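Local coordinates for protein arabinogalactan endo-1,4-beta-galactosidase (Ignisphaera aggregans, PDB 7OSK) that probably hydrolyses internal beta-1,4-galactosidic linkages in arabinogalactan, this chain holding the glycoside hydrolase family 53 catalytic domain of a longer protein, at residues A[78-83]-A[122-127]; A[234-239]-A[271-276]. All coordinates share one frame; numbering follows the deposited sequence.

Contact 1: A[78-83]-A[122-127]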
ATOM      1  N   ASP A  78     -18.564   8.215   9.249  1.00 29.25           N
ATOM      2  CA  ASP A  78     -17.717   8.353   8.075  1.00 28.47           C
ATOM      3  C   ASP A  78     -16.427   7.580   8.328  1.00 27.45           C
ATOM      4  O   ASP A  78     -15.787   7.768   9.362  1.00 27.02           O
ATOM      5  CB  ASP A  78     -17.424   9.827   7.789  1.00 29.14           C
ATOM      6  CG  ASP A  78     -16.807  10.053   6.420  1.00 35.55           C
ATOM      7  OD1 ASP A  78     -16.048   9.179   5.944  1.00 33.12           O
ATOM      8  OD2 ASP A  78     -17.079  11.117   5.821  1.00 40.42           O
ATOM      9  N   LEU A  79     -16.056   6.712   7.393  1.00 24.96           N
ATOM     10  CA  LEU A  79     -14.878   5.861   7.552  1.00 24.33           C
ATOM     11  C   LEU A  79     -13.631   6.661   7.917  1.00 23.88           C
ATOM     12  O   LEU A  79     -12.902   6.298   8.840  1.00 24.02           O
ATOM     13  CB  LEU A  79     -14.623   5.066   6.269  1.00 24.08           C
ATOM     14  CG  LEU A  79     -13.295   4.308   6.185  1.00 19.97           C
ATOM     15  CD1 LEU A  79     -13.173   3.281   7.299  1.00 20.95           C
ATOM     16  CD2 LEU A  79     -13.156   3.647   4.830  1.00 20.15           C
ATOM     17  N   LEU A  80     -13.392   7.748   7.193  1.00 24.62           N
ATOM     18  CA  LEU A  80     -12.205   8.564   7.418  1.00 23.68           C
ATOM     19  C   LEU A  80     -12.203   9.169   8.818  1.00 22.60           C
ATOM     20  O   LEU A  80     -11.145   9.378   9.407  1.00 23.31           O
ATOM     21  CB  LEU A  80     -12.108   9.670   6.365  1.00 25.11           C
ATOM     22  CG  LEU A  80     -11.730   9.222   4.952  1.00 23.48           C
ATOM     23  CD1 LEU A  80     -11.843  10.387   3.985  1.00 21.90           C
ATOM     24  CD2 LEU A  80     -10.324   8.633   4.921  1.00 22.51           C
ATOM     25  N   ASP A  81     -13.388   9.449   9.351  1.00 23.94           N
ATOM     26  CA  ASP A  81     -13.498   9.953  10.714  1.00 25.68           C
ATOM     27  C   ASP A  81     -13.126   8.857  11.709  1.00 24.23           C
ATOM     28  O   ASP A  81     -12.493   9.127  12.728  1.00 24.20           O
ATOM     29  CB  ASP A  81     -14.912  10.470  11.001  1.00 26.25           C
ATOM     30  CG  ASP A  81     -15.218  11.770  10.283  1.00 25.79           C
ATOM     31  OD1 ASP A  81     -14.278  12.552  10.033  1.00 26.15           O
ATOM     32  OD2 ASP A  81     -16.403  12.015   9.977  1.00 27.41           O
ATOM     33  N   ILE A  82     -13.516   7.621  11.408  1.00 22.82           N
ATOM     34  CA  ILE A  82     -13.194   6.494  12.275  1.00 24.76           C
ATOM     35  C   ILE A  82     -11.685   6.268  12.300  1.00 25.80           C
ATOM     36  O   ILE A  82     -11.106   6.003  13.352  1.00 25.69           O
ATOM     37  CB  ILE A  82     -13.901   5.200  11.822  1.00 25.04           C
ATOM     38  CG1 ILE A  82     -15.419   5.398  11.818  1.00 25.49           C
ATOM     39  CG2 ILE A  82     -13.520   4.033  12.738  1.00 25.39           C
ATOM     40  CD1 ILE A  82     -16.202   4.208  11.285  1.00 27.64           C
ATOM     41  N   LEU A  83     -11.054   6.373  11.136  1.00 27.06           N
ATOM     42  CA  LEU A  83      -9.615   6.172  11.035  1.00 24.95           C
ATOM     43  C   LEU A  83      -8.850   7.277  11.754  1.00 26.01           C
ATOM     44  O   LEU A  83      -7.881   7.007  12.467  1.00 24.95           O
ATOM     45  CB  LEU A  83      -9.186   6.110   9.568  1.00 21.13           C
ATOM     46  CG  LEU A  83      -9.727   4.931   8.754  1.00 23.44           C
ATOM     47  CD1 LEU A  83      -9.235   5.007   7.315  1.00 22.54           C
ATOM     48  CD2 LEU A  83      -9.331   3.601   9.382  1.00 21.03           C
ATOM     49  N   ALA A 122      -9.221  13.117  -2.224  1.00 24.59           N
ATOM     50  CA  ALA A 122      -9.603  14.514  -2.054  1.00 26.27           C
ATOM     51  C   ALA A 122     -10.264  14.725  -0.697  1.00 23.39           C
ATOM     52  O   ALA A 122      -9.960  15.686   0.011  1.00 23.00           O
ATOM     53  CB  ALA A 122     -10.540  14.949  -3.174  1.00 24.28           C
ATOM     54  N   LYS A 123     -11.167  13.816  -0.341  1.00 22.05           N
ATOM     55  CA  LYS A 123     -11.880  13.898   0.926  1.00 22.62           C
ATOM     56  C   LYS A 123     -10.938  13.645   2.096  1.00 23.29           C
ATOM     57  O   LYS A 123     -11.082  14.245   3.161  1.00 25.86           O
ATOM     58  CB  LYS A 123     -13.038  12.900   0.950  1.00 21.61           C
ATOM     59  CG  LYS A 123     -14.151  13.229  -0.034  1.00 25.84           C
ATOM     60  CD  LYS A 123     -15.170  12.105  -0.125  1.00 29.03           C
ATOM     61  CE  LYS A 123     -16.205  12.380  -1.206  1.00 29.14           C
ATOM     62  NZ  LYS A 123     -17.140  11.234  -1.380  1.00 38.08           N
ATOM     63  N   ALA A 124      -9.971  12.754   1.891  1.00 24.03           N
ATOM     64  CA  ALA A 124      -8.988  12.432   2.918  1.00 20.74           C
ATOM     65  C   ALA A 124      -8.076  13.621   3.194  1.00 23.64           C
ATOM     66  O   ALA A 124      -7.845  13.980   4.351  1.00 23.32           O
ATOM     67  CB  ALA A 124      -8.169  11.225   2.506  1.00 21.48           C
ATOM     68  N   LYS A 125      -7.558  14.230   2.131  1.00 23.53           N
ATOM     69  CA  LYS A 125      -6.666  15.374   2.272  1.00 23.95           C
ATOM     70  C   LYS A 125      -7.427  16.559   2.856  1.00 25.17           C
ATOM     71  O   LYS A 125      -6.846  17.422   3.513  1.00 25.73           O
ATOM     72  CB  LYS A 125      -6.044  15.749   0.925  1.00 24.56           C
ATOM     73  CG  LYS A 125      -4.706  16.473   1.052  1.00 26.68           C
ATOM     74  CD  LYS A 125      -4.120  16.845  -0.303  1.00 25.53           C
ATOM     75  CE  LYS A 125      -4.890  17.988  -0.953  1.00 24.10           C
ATOM     76  NZ  LYS A 125      -4.326  18.373  -2.282  1.00 24.50           N
ATOM     77  N   ALA A 126      -8.732  16.591   2.613  1.00 24.51           N
ATOM     78  CA  ALA A 126      -9.589  17.620   3.187  1.00 25.06           C
ATOM     79  C   ALA A 126      -9.753  17.399   4.687  1.00 23.97           C
ATOM     80  O   ALA A 126      -9.986  18.345   5.442  1.00 22.92           O
ATOM     81  CB  ALA A 126     -10.942  17.626   2.499  1.00 24.09           C
ATOM     82  N   LYS A 127      -9.628  16.144   5.109  1.00 23.62           N
ATOM     83  CA  LYS A 127      -9.757  15.782   6.518  1.00 24.73           C
ATOM     84  C   LYS A 127      -8.391  15.680   7.207  1.00 23.83           C
ATOM     85  O   LYS A 127      -8.267  15.083   8.277  1.00 22.15           O
ATOM     86  CB  LYS A 127     -10.525  14.462   6.654  1.00 23.48           C
ATOM     87  CG  LYS A 127     -12.039  14.617   6.521  1.00 24.42           C
ATOM     88  CD  LYS A 127     -12.754  13.278   6.636  1.00 25.14           C
ATOM     89  CE  LYS A 127     -14.208  13.449   7.060  1.00 26.48           C
ATOM     90  NZ  LYS A 127     -15.004  14.263   6.104  1.00 29.91           N
TER

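Contact 2: A[234-239]-A[271-276]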
ATOM      1  N   ALA A 234       9.177  -5.795  -2.469  1.00 18.61           N
ATOM      2  CA  ALA A 234       8.527  -6.816  -1.653  1.00 19.90           C
ATOM      3  C   ALA A 234       9.545  -7.784  -1.053  1.00 22.54           C
ATOM      4  O   ALA A 234      10.531  -8.154  -1.697  1.00 21.38           O
ATOM      5  CB  ALA A 234       7.504  -7.573  -2.479  1.00 18.92           C
ATOM      6  N   GLY A 235       9.290  -8.195   0.185  1.00 19.98           N
ATOM      7  CA  GLY A 235      10.174  -9.102   0.892  1.00 20.08           C
ATOM      8  C   GLY A 235      11.146  -8.358   1.783  1.00 22.65           C
ATOM      9  O   GLY A 235      11.151  -7.125   1.816  1.00 21.99           O
ATOM     10  N   VAL A 236      11.964  -9.112   2.512  1.00 23.27           N
ATOM     11  CA  VAL A 236      12.982  -8.530   3.375  1.00 22.34           C
ATOM     12  C   VAL A 236      14.344  -9.181   3.125  1.00 24.45           C
ATOM     13  O   VAL A 236      15.218  -9.175   3.992  1.00 24.93           O
ATOM     14  CB  VAL A 236      12.596  -8.658   4.872  1.00 21.88           C
ATOM     15  CG1 VAL A 236      11.554  -7.613   5.247  1.00 23.02           C
ATOM     16  CG2 VAL A 236      12.089 -10.059   5.177  1.00 23.93           C
ATOM     17  N   LYS A 237      14.520  -9.740   1.930  1.00 24.04           N
ATOM     18  CA  LYS A 237      15.814 -10.273   1.522  1.00 24.56           C
ATOM     19  C   LYS A 237      16.798  -9.115   1.362  1.00 25.56           C
ATOM     20  O   LYS A 237      16.829  -8.451   0.325  1.00 29.21           O
ATOM     21  CB  LYS A 237      15.695 -11.071   0.217  1.00 26.91           C
ATOM     22  CG  LYS A 237      16.133 -12.526   0.319  1.00 29.31           C
ATOM     23  CD  LYS A 237      16.934 -12.942  -0.910  1.00 33.85           C
ATOM     24  CE  LYS A 237      17.249 -14.431  -0.905  1.00 35.97           C
ATOM     25  NZ  LYS A 237      18.718 -14.702  -0.875  1.00 34.20           N
ATOM     26  N   ALA A 238      17.596  -8.875   2.398  1.00 24.00           N
ATOM     27  CA  ALA A 238      18.472  -7.706   2.442  1.00 24.10           C
ATOM     28  C   ALA A 238      19.491  -7.698   1.304  1.00 25.56           C
ATOM     29  O   ALA A 238      19.751  -6.654   0.708  1.00 27.70           O
ATOM     30  CB  ALA A 238      19.185  -7.638   3.786  1.00 22.40           C
ATOM     31  N   ASP A 239      20.064  -8.859   1.000  1.00 25.93           N
ATOM     32  CA  ASP A 239      21.087  -8.948  -0.036  1.00 26.77           C
ATOM     33  C   ASP A 239      20.524  -8.588  -1.410  1.00 26.18           C
ATOM     34  O   ASP A 239      21.265  -8.156  -2.294  1.00 25.47           O
ATOM     35  CB  ASP A 239      21.704 -10.350  -0.071  1.00 28.04           C
ATOM     36  CG  ASP A 239      20.665 -11.443  -0.216  1.00 30.18           C
ATOM     37  OD1 ASP A 239      19.545 -11.276   0.311  1.00 29.51           O
ATOM     38  OD2 ASP A 239      20.969 -12.471  -0.857  1.00 35.57           O
ATOM     39  N   ASP A 271      12.742 -10.290  13.263  1.00 27.63           N
ATOM     40  CA  ASP A 271      14.188 -10.104  13.233  1.00 28.65           C
ATOM     41  C   ASP A 271      14.691  -9.946  11.803  1.00 29.04           C
ATOM     42  O   ASP A 271      15.609  -9.169  11.544  1.00 29.63           O
ATOM     43  CB  ASP A 271      14.896 -11.280  13.909  1.00 31.46           C
ATOM     44  CG  ASP A 271      15.236 -11.001  15.360  1.00 36.70           C
ATOM     45  OD1 ASP A 271      15.812  -9.931  15.645  1.00 40.65           O
ATOM     46  OD2 ASP A 271      14.926 -11.855  16.216  1.00 46.19           O
ATOM     47  N   ASP A 272      14.092 -10.690  10.878  1.00 27.62           N
ATOM     48  CA  ASP A 272      14.438 -10.571   9.466  1.00 27.07           C
ATOM     49  C   ASP A 272      14.109  -9.168   8.962  1.00 27.08           C
ATOM     50  O   ASP A 272      14.789  -8.637   8.081  1.00 24.59           O
ATOM     51  CB  ASP A 272      13.697 -11.620   8.633  1.00 24.90           C
ATOM     52  CG  ASP A 272      14.079 -13.040   9.007  1.00 26.10           C
ATOM     53  OD1 ASP A 272      15.247 -13.266   9.386  1.00 32.56           O
ATOM     54  OD2 ASP A 272      13.210 -13.932   8.920  1.00 22.54           O
ATOM     55  N   PHE A 273      13.063  -8.572   9.529  1.00 25.72           N
ATOM     56  CA  PHE A 273      12.686  -7.209   9.184  1.00 25.28           C
ATOM     57  C   PHE A 273      13.677  -6.215   9.783  1.00 25.62           C
ATOM     58  O   PHE A 273      14.040  -5.230   9.144  1.00 24.98           O
ATOM     59  CB  PHE A 273      11.267  -6.902   9.667  1.00 25.06           C
ATOM     60  CG  PHE A 273      10.820  -5.493   9.383  1.00 25.83           C
ATOM     61  CD1 PHE A 273      10.438  -5.115   8.106  1.00 24.58           C
ATOM     62  CD2 PHE A 273      10.780  -4.546  10.394  1.00 25.42           C
ATOM     63  CE1 PHE A 273      10.028  -3.823   7.842  1.00 24.12           C
ATOM     64  CE2 PHE A 273      10.370  -3.251  10.136  1.00 25.01           C
ATOM     65  CZ  PHE A 273       9.994  -2.889   8.859  1.00 25.09           C
ATOM     66  N   ARG A 274      14.118  -6.484  11.008  1.00 29.18           N
ATOM     67  CA  ARG A 274      15.090  -5.630  11.684  1.00 26.55           C
ATOM     68  C   ARG A 274      16.404  -5.557  10.917  1.00 27.58           C
ATOM     69  O   ARG A 274      17.010  -4.492  10.805  1.00 30.37           O
ATOM     70  CB  ARG A 274      15.358  -6.138  13.100  1.00 28.54           C
ATOM     71  CG  ARG A 274      14.539  -5.452  14.175  1.00 28.65           C
ATOM     72  CD  ARG A 274      14.968  -5.896  15.564  1.00 27.60           C
ATOM     73  NE  ARG A 274      14.564  -4.938  16.590  1.00 27.71           N
ATOM     74  CZ  ARG A 274      13.377  -4.928  17.190  1.00 27.26           C
ATOM     75  NH1 ARG A 274      12.451  -5.827  16.875  1.00 30.15           N
ATOM     76  NH2 ARG A 274      13.114  -4.011  18.109  1.00 25.91           N
ATOM     77  N   ASN A 275      16.842  -6.696  10.395  1.00 27.10           N
ATOM     78  CA  ASN A 275      18.105  -6.767   9.674  1.00 28.01           C
ATOM     79  C   ASN A 275      18.062  -5.952   8.389  1.00 27.14           C
ATOM     80  O   ASN A 275      19.063  -5.353   7.995  1.00 27.75           O
ATOM     81  CB  ASN A 275      18.459  -8.221   9.355  1.00 30.51           C
ATOM     82  CG  ASN A 275      18.606  -9.071  10.601  1.00 32.57           C
ATOM     83  OD1 ASN A 275      19.099  -8.608  11.632  1.00 32.89           O
ATOM     84  ND2 ASN A 275      18.176 -10.324  10.513  1.00 35.05           N
ATOM     85  N   LEU A 276      16.905  -5.931   7.738  1.00 26.19           N
ATOM     86  CA  LEU A 276      16.744  -5.159   6.512  1.00 24.26           C
ATOM     87  C   LEU A 276      16.839  -3.666   6.795  1.00 25.26           C
ATOM     88  O   LEU A 276      17.530  -2.936   6.088  1.00 24.59           O
ATOM     89  CB  LEU A 276      15.406  -5.469   5.838  1.00 25.09           C
ATOM     90  CG  LEU A 276      15.143  -4.668   4.556  1.00 24.27           C
ATOM     91  CD1 LEU A 276      16.146  -5.043   3.471  1.00 23.36           C
ATOM     92  CD2 LEU A 276      13.724  -4.864   4.072  1.00 20.79           C
TER

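Contact 1: A[78-83]-A[122-127]
Leu80 reaches across to the last turn of helix 114-126, laying CD1 over the backbone of Lys123 and Ala124; Leu80 CD1 is 3.7 Å from Ala124 CA. The small methyl of Ala124 suits this place: its CB meets both ends of the leucine fork, 4.0 Å from Leu80 CD1 and 4.1 Å from Leu80 CD2. CD1 lies anti to CA of the leucine (chi2 173°), which carries it out to the Ala124 backbone. In the alpha/beta (TIM) barrel of this family, helices 79-85 and 114-126 precede and follow strand 90-95, and Leu80 and Ala124 both rest on Ile91 of that strand. Toward the surface the contact becomes more polar. The aliphatic part of Lys127, just beyond its helix, runs past Leu80, with Lys127 CD 3.7 Å from Leu80 CB, and crosses the Asp81 side chain at about a right angle. A bend at chi4 (60°) turns Lys127 NZ toward Asp78 OD2, 3.8 Å away, a long salt bridge. The other carboxylate oxygen, Asp78 OD1, caps helix 79-85 by accepting from Leu80 N at 3.3 Å, from above the carboxylate plane.

Contact 2: A[234-239]-A[271-276]
Val236 and Leu276 bury the most surface here, and they meet methyl to methyl: Val236 CG1 lies 3.7 Å from Leu276 CD2. The valine is the hub of the contact. Val236 CG1 also comes to the edge of the Phe273 ring, near its plane, 4.0 Å from Phe273 CD1. Val236 CG2 lies against Asp272 CB. A beta-branched residue suits the spot because one methyl faces Phe273 and Leu276 and the other Asp272.

Leu276 likewise divides its fork. CG anti to the backbone N (chi1 179°) carries the fork across to 234-239, where its two methyls part, CD2 to Val236 and CD1 to Ala238. Leu276 CD1 lies 3.7 Å from Ala238 CA and also touches its CB. Ala238, in the first turn of helix 238-250, is small enough to let the backbones come close, its CA being 5.1 Å from Leu276 CA. In the TIM barrel, 234-239 carries the chain from the end of strand 228-234 into that helix, and the contact sets this turn against the next long helix round the wall. Leu276 also touches Ile260 of strand 257-261. The Phe273 ring meets that of Phe262, their planes at about 35°, and touches Leu334 and Leu338 of helix 324-342; Val236 touches Phe262 as well, which joins it to the same apolar cluster.

Gly235 makes the turn into Val236 with a positive phi (96°), where a CB would press on the preceding carbonyl oxygen. At the solvent side, Lys237 NZ forms a salt bridge with Asp239, 3.2 Å from Asp239 OD2, within the same segment.

Contact 1 and contact 2 lie on opposite sides of the barrel, their centres about 17 and 18 Å respectively from the centre of the chain. Those centres are about 33 Å apart and the nearest atoms about 20 Å. Contact 1 packs two outer helices; contact 2 packs a strand-to-helix turn and the first turn of helix 238-250 against helix 270-283. Both are away from the calcium ion held by Asp301, Asp303, His305, Asn307, Asn370 and Glu373. In barrels of this clan, catalysis takes place at the C-terminal ends of the strands. Contact 2 starts at that end of strand 228-234, whereas contact 1 rests on Ile91, near the start of strand 90-95.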